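Local coordinates for protein chloramphenicol acetyltransferase (Bacteroides thetaiotaomicron, PDB 2I9D) that probably transfers an acetyl group to a hydroxyl of chloramphenicol, the acetylation that inactivates the antibiotic, at residues A[167-179]-A[187-199]. Sequence-based numbering, arbitrary orientation.
Sequences RSGNNYPLLNAGK and LVMPIAMTIHHGF
Leu175 lies alongside Met193, a selenomethionine, and both side chains point the same way from the sheet. The branch carbon CG of Leu175 rests on CB of Met193 at 3.7 Å. Met193 has CG between its backbone N and carbonyl carbon (chi1 66°), and its chain bends at the end, bringing CE to 3.9 Å from Leu175 CD2. CD2 thus sits among CB and CE of Met193 and CG2 of Ile191. Further along the same face, the small Ala177 leaves room for the bent Met189, another selenomethionine, whose CE lies 3.6 Å from Ala177 CB. Helix 52-66 covers this face through Tyr56 and Val60. On the other face Ala192 CB meets Asn176 CB at 4.0 Å. The missing side chain of Gly178 makes space for the ring of Pro190, with CG 3.9 Å from Gly178 CA. Strands 174-183 and 186-196 form an antiparallel beta hairpin within the mixed sheet of this acetyltransferase. Paired backbone bonds link Asn176 with Ala192, while Leu174 N to Thr194 O is weak. Where the strands part, a water bridges Asn170 ND2, Tyr172 O and Thr194 O; Asn170 ND2 also donates to Thr163 O. Beyond it, the His196 ring swings away from its own backbone N (chi1 -167°), toward the 167-179 loop. Ser168 O meets the ring edge in plane, 3.0 Å from CD2, and Gly198 N donates to ND1 at 2.9 Å, also at the edge. With an alanine in place of His196, Gly198 N is likely to lose its acceptor and a gap to open beside Ser168 O. The chain turns here, with Phe199 N bonded to His196 O. This turn also carries His197, the predicted proton acceptor, whose ring stacks on Phe22.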
loop_
_atom_site.group_PDB
_atom_site.type_symbol
_atom_site.label_atom_id
_atom_site.label_comp_id
_atom_site.label_asym_id
_atom_site.label_seq_id
_atom_site.Cartn_x
_atom_site.Cartn_y
_atom_site.Cartn_z
ATOM N N ARG A 167 -16.638 -0.142 -8.858
ATOM C CA ARG A 167 -16.789 -1.369 -8.092
ATOM C C ARG A 167 -16.122 -2.610 -8.684
ATOM O O ARG A 167 -15.520 -3.390 -7.949
ATOM C CB ARG A 167 -18.267 -1.628 -7.787
ATOM C CG ARG A 167 -18.466 -2.459 -6.545
ATOM C CD ARG A 167 -19.872 -3.008 -6.442
ATOM N NE ARG A 167 -19.974 -3.956 -5.323
ATOM C CZ ARG A 167 -20.109 -3.616 -4.037
ATOM N NH1 ARG A 167 -20.147 -2.340 -3.674
ATOM N NH2 ARG A 167 -20.212 -4.564 -3.100
ATOM N N SER A 168 -16.212 -2.789 -10.001
ATOM C CA SER A 168 -15.567 -3.929 -10.670
ATOM C C SER A 168 -14.051 -3.760 -10.773
ATOM O O SER A 168 -13.348 -4.676 -11.231
ATOM C CB SER A 168 -16.165 -4.134 -12.076
ATOM O OG SER A 168 -15.952 -3.008 -12.913
ATOM N N GLY A 169 -13.556 -2.591 -10.366
ATOM C CA GLY A 169 -12.121 -2.297 -10.356
ATOM C C GLY A 169 -11.680 -1.363 -11.479
ATOM O O GLY A 169 -12.473 -1.031 -12.363
ATOM N N ASN A 170 -10.418 -0.962 -11.484
ATOM C CA ASN A 170 -9.887 -0.171 -12.601
ATOM C C ASN A 170 -9.988 -0.906 -13.931
ATOM O O ASN A 170 -9.943 -2.133 -13.957
ATOM C CB ASN A 170 -8.422 0.196 -12.343
ATOM C CG ASN A 170 -8.242 0.991 -11.077
ATOM O OD1 ASN A 170 -9.086 1.792 -10.733
ATOM N ND2 ASN A 170 -7.128 0.791 -10.394
ATOM N N ASN A 171 -10.074 -0.158 -15.032
ATOM C CA ASN A 171 -10.110 -0.765 -16.378
ATOM C C ASN A 171 -8.869 -1.594 -16.722
ATOM O O ASN A 171 -8.986 -2.614 -17.403
ATOM C CB ASN A 171 -10.360 0.296 -17.449
ATOM C CG ASN A 171 -11.670 1.003 -17.245
ATOM O OD1 ASN A 171 -12.663 0.379 -16.874
ATOM N ND2 ASN A 171 -11.678 2.320 -17.443
ATOM N N TYR A 172 -7.701 -1.168 -16.239
ATOM C CA TYR A 172 -6.434 -1.899 -16.436
ATOM C C TYR A 172 -5.475 -1.755 -15.226
ATOM O O TYR A 172 -5.692 -0.923 -14.356
ATOM C CB TYR A 172 -5.741 -1.486 -17.747
ATOM C CG TYR A 172 -5.894 -0.022 -18.051
ATOM C CD1 TYR A 172 -5.041 0.935 -17.465
ATOM C CD2 TYR A 172 -6.913 0.423 -18.891
ATOM C CE1 TYR A 172 -5.194 2.287 -17.729
ATOM C CE2 TYR A 172 -7.082 1.777 -19.155
ATOM C CZ TYR A 172 -6.221 2.706 -18.583
ATOM O OH TYR A 172 -6.410 4.053 -18.850
ATOM N N PRO A 173 -4.456 -2.624 -15.138
ATOM C CA PRO A 173 -3.378 -2.518 -14.121
ATOM C C PRO A 173 -2.667 -1.172 -14.114
ATOM O O PRO A 173 -2.349 -0.623 -15.158
ATOM C CB PRO A 173 -2.413 -3.649 -14.503
ATOM C CG PRO A 173 -3.298 -4.661 -15.169
ATOM C CD PRO A 173 -4.312 -3.840 -15.955
ATOM N N LEU A 174 -2.447 -0.668 -12.903
ATOM C CA LEU A 174 -1.781 0.583 -12.627
ATOM C C LEU A 174 -0.482 0.262 -11.860
ATOM O O LEU A 174 -0.493 -0.504 -10.908
ATOM C CB LEU A 174 -2.709 1.479 -11.772
ATOM C CG LEU A 174 -3.988 2.069 -12.405
ATOM C CD1 LEU A 174 -4.695 3.082 -11.487
ATOM C CD2 LEU A 174 -3.651 2.714 -13.785
ATOM N N LEU A 175 0.632 0.836 -12.305
ATOM C CA LEU A 175 1.947 0.548 -11.729
ATOM C C LEU A 175 2.669 1.848 -11.419
ATOM O O LEU A 175 2.346 2.907 -11.984
ATOM C CB LEU A 175 2.836 -0.302 -12.662
ATOM C CG LEU A 175 2.424 -1.753 -12.942
ATOM C CD1 LEU A 175 1.543 -1.872 -14.209
ATOM C CD2 LEU A 175 3.650 -2.625 -13.059
ATOM N N ASN A 176 3.628 1.741 -10.507
ATOM C CA ASN A 176 4.493 2.814 -10.095
ATOM C C ASN A 176 5.898 2.291 -9.987
ATOM O O ASN A 176 6.113 1.209 -9.403
ATOM C CB ASN A 176 4.091 3.292 -8.716
ATOM C CG ASN A 176 2.717 3.914 -8.702
ATOM O OD1 ASN A 176 2.564 5.102 -8.991
ATOM N ND2 ASN A 176 1.713 3.126 -8.334
ATOM N N ALA A 177 6.847 3.062 -10.510
ATOM C CA ALA A 177 8.262 2.743 -10.411
ATOM C C ALA A 177 8.880 3.840 -9.549
ATOM O O ALA A 177 8.454 5.001 -9.613
ATOM C CB ALA A 177 8.884 2.706 -11.782
ATOM N N GLY A 178 9.844 3.479 -8.720
ATOM C CA GLY A 178 10.497 4.460 -7.866
ATOM C C GLY A 178 11.969 4.548 -8.133
ATOM O O GLY A 178 12.466 3.966 -9.098
ATOM N N LYS A 179 12.664 5.248 -7.255
ATOM C CA LYS A 179 14.111 5.477 -7.346
ATOM C C LYS A 179 14.981 4.202 -7.291
ATOM O O LYS A 179 14.731 3.307 -6.462
ATOM C CB LYS A 179 14.538 6.421 -6.209
ATOM C CG LYS A 179 15.882 7.040 -6.394
ATOM C CD LYS A 179 16.225 7.889 -5.187
ATOM C CE LYS A 179 17.640 8.425 -5.285
ATOM N NZ LYS A 179 17.964 9.246 -4.070
ATOM N N LEU A 187 22.157 -2.455 -7.067
ATOM C CA LEU A 187 21.169 -1.481 -7.492
ATOM C C LEU A 187 19.797 -2.146 -7.535
ATOM O O LEU A 187 19.614 -3.158 -8.202
ATOM C CB LEU A 187 21.529 -0.857 -8.840
ATOM C CG LEU A 187 20.770 0.430 -9.164
ATOM C CD1 LEU A 187 21.227 1.647 -8.293
ATOM C CD2 LEU A 187 20.886 0.710 -10.664
ATOM N N VAL A 188 18.858 -1.573 -6.781
ATOM C CA VAL A 188 17.472 -2.058 -6.693
ATOM C C VAL A 188 16.494 -0.866 -6.842
ATOM O O VAL A 188 16.825 0.285 -6.491
ATOM C CB VAL A 188 17.195 -2.773 -5.329
ATOM C CG1 VAL A 188 18.076 -4.008 -5.147
ATOM C CG2 VAL A 188 17.413 -1.800 -4.147
HETATM N N MSE A 189 15.294 -1.135 -7.344
HETATM C CA MSE A 189 14.275 -0.097 -7.458
HETATM C C MSE A 189 12.963 -0.707 -7.026
HETATM O O MSE A 189 12.835 -1.925 -7.145
HETATM C CB MSE A 189 14.182 0.404 -8.891
HETATM C CG MSE A 189 13.853 -0.659 -9.906
HETATM SE SE MSE A 189 13.807 0.095 -11.729
HETATM C CE MSE A 189 12.116 1.108 -11.542
ATOM N N PRO A 190 12.009 0.109 -6.484
ATOM C CA PRO A 190 10.690 -0.437 -6.135
ATOM C C PRO A 190 9.655 -0.341 -7.273
ATOM O O PRO A 190 9.674 0.595 -8.079
ATOM C CB PRO A 190 10.273 0.398 -4.908
ATOM C CG PRO A 190 11.006 1.732 -5.083
ATOM C CD PRO A 190 12.099 1.540 -6.121
ATOM N N ILE A 191 8.790 -1.344 -7.358
ATOM C CA ILE A 191 7.697 -1.346 -8.315
ATOM C C ILE A 191 6.438 -1.804 -7.603
ATOM O O ILE A 191 6.399 -2.881 -7.020
ATOM C CB ILE A 191 8.007 -2.189 -9.584
ATOM C CG1 ILE A 191 9.317 -1.702 -10.267
ATOM C CG2 ILE A 191 6.799 -2.185 -10.562
ATOM C CD1 ILE A 191 9.785 -2.522 -11.437
ATOM N N ALA A 192 5.434 -0.929 -7.621
ATOM C CA ALA A 192 4.134 -1.149 -7.038
ATOM C C ALA A 192 3.155 -1.452 -8.179
ATOM O O ALA A 192 3.364 -1.019 -9.330
ATOM C CB ALA A 192 3.699 0.090 -6.276
HETATM N N MSE A 193 2.101 -2.203 -7.869
HETATM C CA MSE A 193 1.054 -2.439 -8.835
HETATM C C MSE A 193 -0.286 -2.781 -8.197
HETATM O O MSE A 193 -0.349 -3.308 -7.099
HETATM C CB MSE A 193 1.476 -3.504 -9.860
HETATM C CG MSE A 193 1.666 -4.896 -9.294
HETATM SE SE MSE A 193 2.417 -6.206 -10.604
HETATM C CE MSE A 193 1.404 -5.670 -12.239
ATOM N N THR A 194 -1.353 -2.457 -8.925
ATOM C CA THR A 194 -2.718 -2.729 -8.524
ATOM C C THR A 194 -3.406 -3.574 -9.601
ATOM O O THR A 194 -3.485 -3.186 -10.757
ATOM C CB THR A 194 -3.456 -1.417 -8.233
ATOM O OG1 THR A 194 -2.818 -0.812 -7.123
ATOM C CG2 THR A 194 -4.946 -1.626 -7.884
ATOM N N ILE A 195 -3.847 -4.763 -9.216
ATOM C CA ILE A 195 -4.419 -5.692 -10.175
ATOM C C ILE A 195 -5.793 -6.151 -9.682
ATOM O O ILE A 195 -6.162 -5.854 -8.550
ATOM C CB ILE A 195 -3.423 -6.897 -10.553
ATOM C CG1 ILE A 195 -2.824 -7.603 -9.312
ATOM C CG2 ILE A 195 -2.278 -6.380 -11.476
ATOM C CD1 ILE A 195 -3.830 -8.293 -8.382
ATOM N N HIS A 196 -6.558 -6.821 -10.543
ATOM C CA HIS A 196 -7.845 -7.384 -10.132
ATOM C C HIS A 196 -7.567 -8.806 -9.642
ATOM O O HIS A 196 -7.021 -9.601 -10.385
ATOM C CB HIS A 196 -8.801 -7.417 -11.331
ATOM C CG HIS A 196 -10.221 -7.684 -10.967
ATOM N ND1 HIS A 196 -10.646 -8.894 -10.467
ATOM C CD2 HIS A 196 -11.328 -6.908 -11.070
ATOM C CE1 HIS A 196 -11.943 -8.843 -10.235
ATOM N NE2 HIS A 196 -12.385 -7.658 -10.619
ATOM N N HIS A 197 -7.929 -9.120 -8.405
ATOM C CA HIS A 197 -7.636 -10.438 -7.839
ATOM C C HIS A 197 -8.373 -11.597 -8.569
ATOM O O HIS A 197 -7.966 -12.772 -8.454
ATOM C CB HIS A 197 -7.979 -10.462 -6.340
ATOM C CG HIS A 197 -7.199 -11.469 -5.545
ATOM N ND1 HIS A 197 -6.713 -12.643 -6.087
ATOM C CD2 HIS A 197 -6.853 -11.489 -4.233
ATOM C CE1 HIS A 197 -6.082 -13.326 -5.148
ATOM N NE2 HIS A 197 -6.146 -12.645 -4.018
ATOM N N GLY A 198 -9.463 -11.277 -9.278
ATOM C CA GLY A 198 -10.173 -12.254 -10.109
ATOM C C GLY A 198 -9.295 -12.865 -11.191
ATOM O O GLY A 198 -9.508 -14.010 -11.592
ATOM N N PHE A 199 -8.283 -12.114 -11.627
ATOM C CA PHE A 199 -7.394 -12.521 -12.718
ATOM C C PHE A 199 -6.014 -12.979 -12.281
ATOM O O PHE A 199 -5.338 -13.703 -13.013
ATOM C CB PHE A 199 -7.197 -11.373 -13.730
ATOM C CG PHE A 199 -8.461 -10.890 -14.386
ATOM C CD1 PHE A 199 -9.360 -11.783 -14.958
ATOM C CD2 PHE A 199 -8.727 -9.517 -14.487
ATOM C CE1 PHE A 199 -10.521 -11.332 -15.590
ATOM C CE2 PHE A 199 -9.891 -9.049 -15.111
ATOM C CZ PHE A 199 -10.788 -9.953 -15.669
HETATM O O HOH W 1 -5.633 -1.305 -11.568
#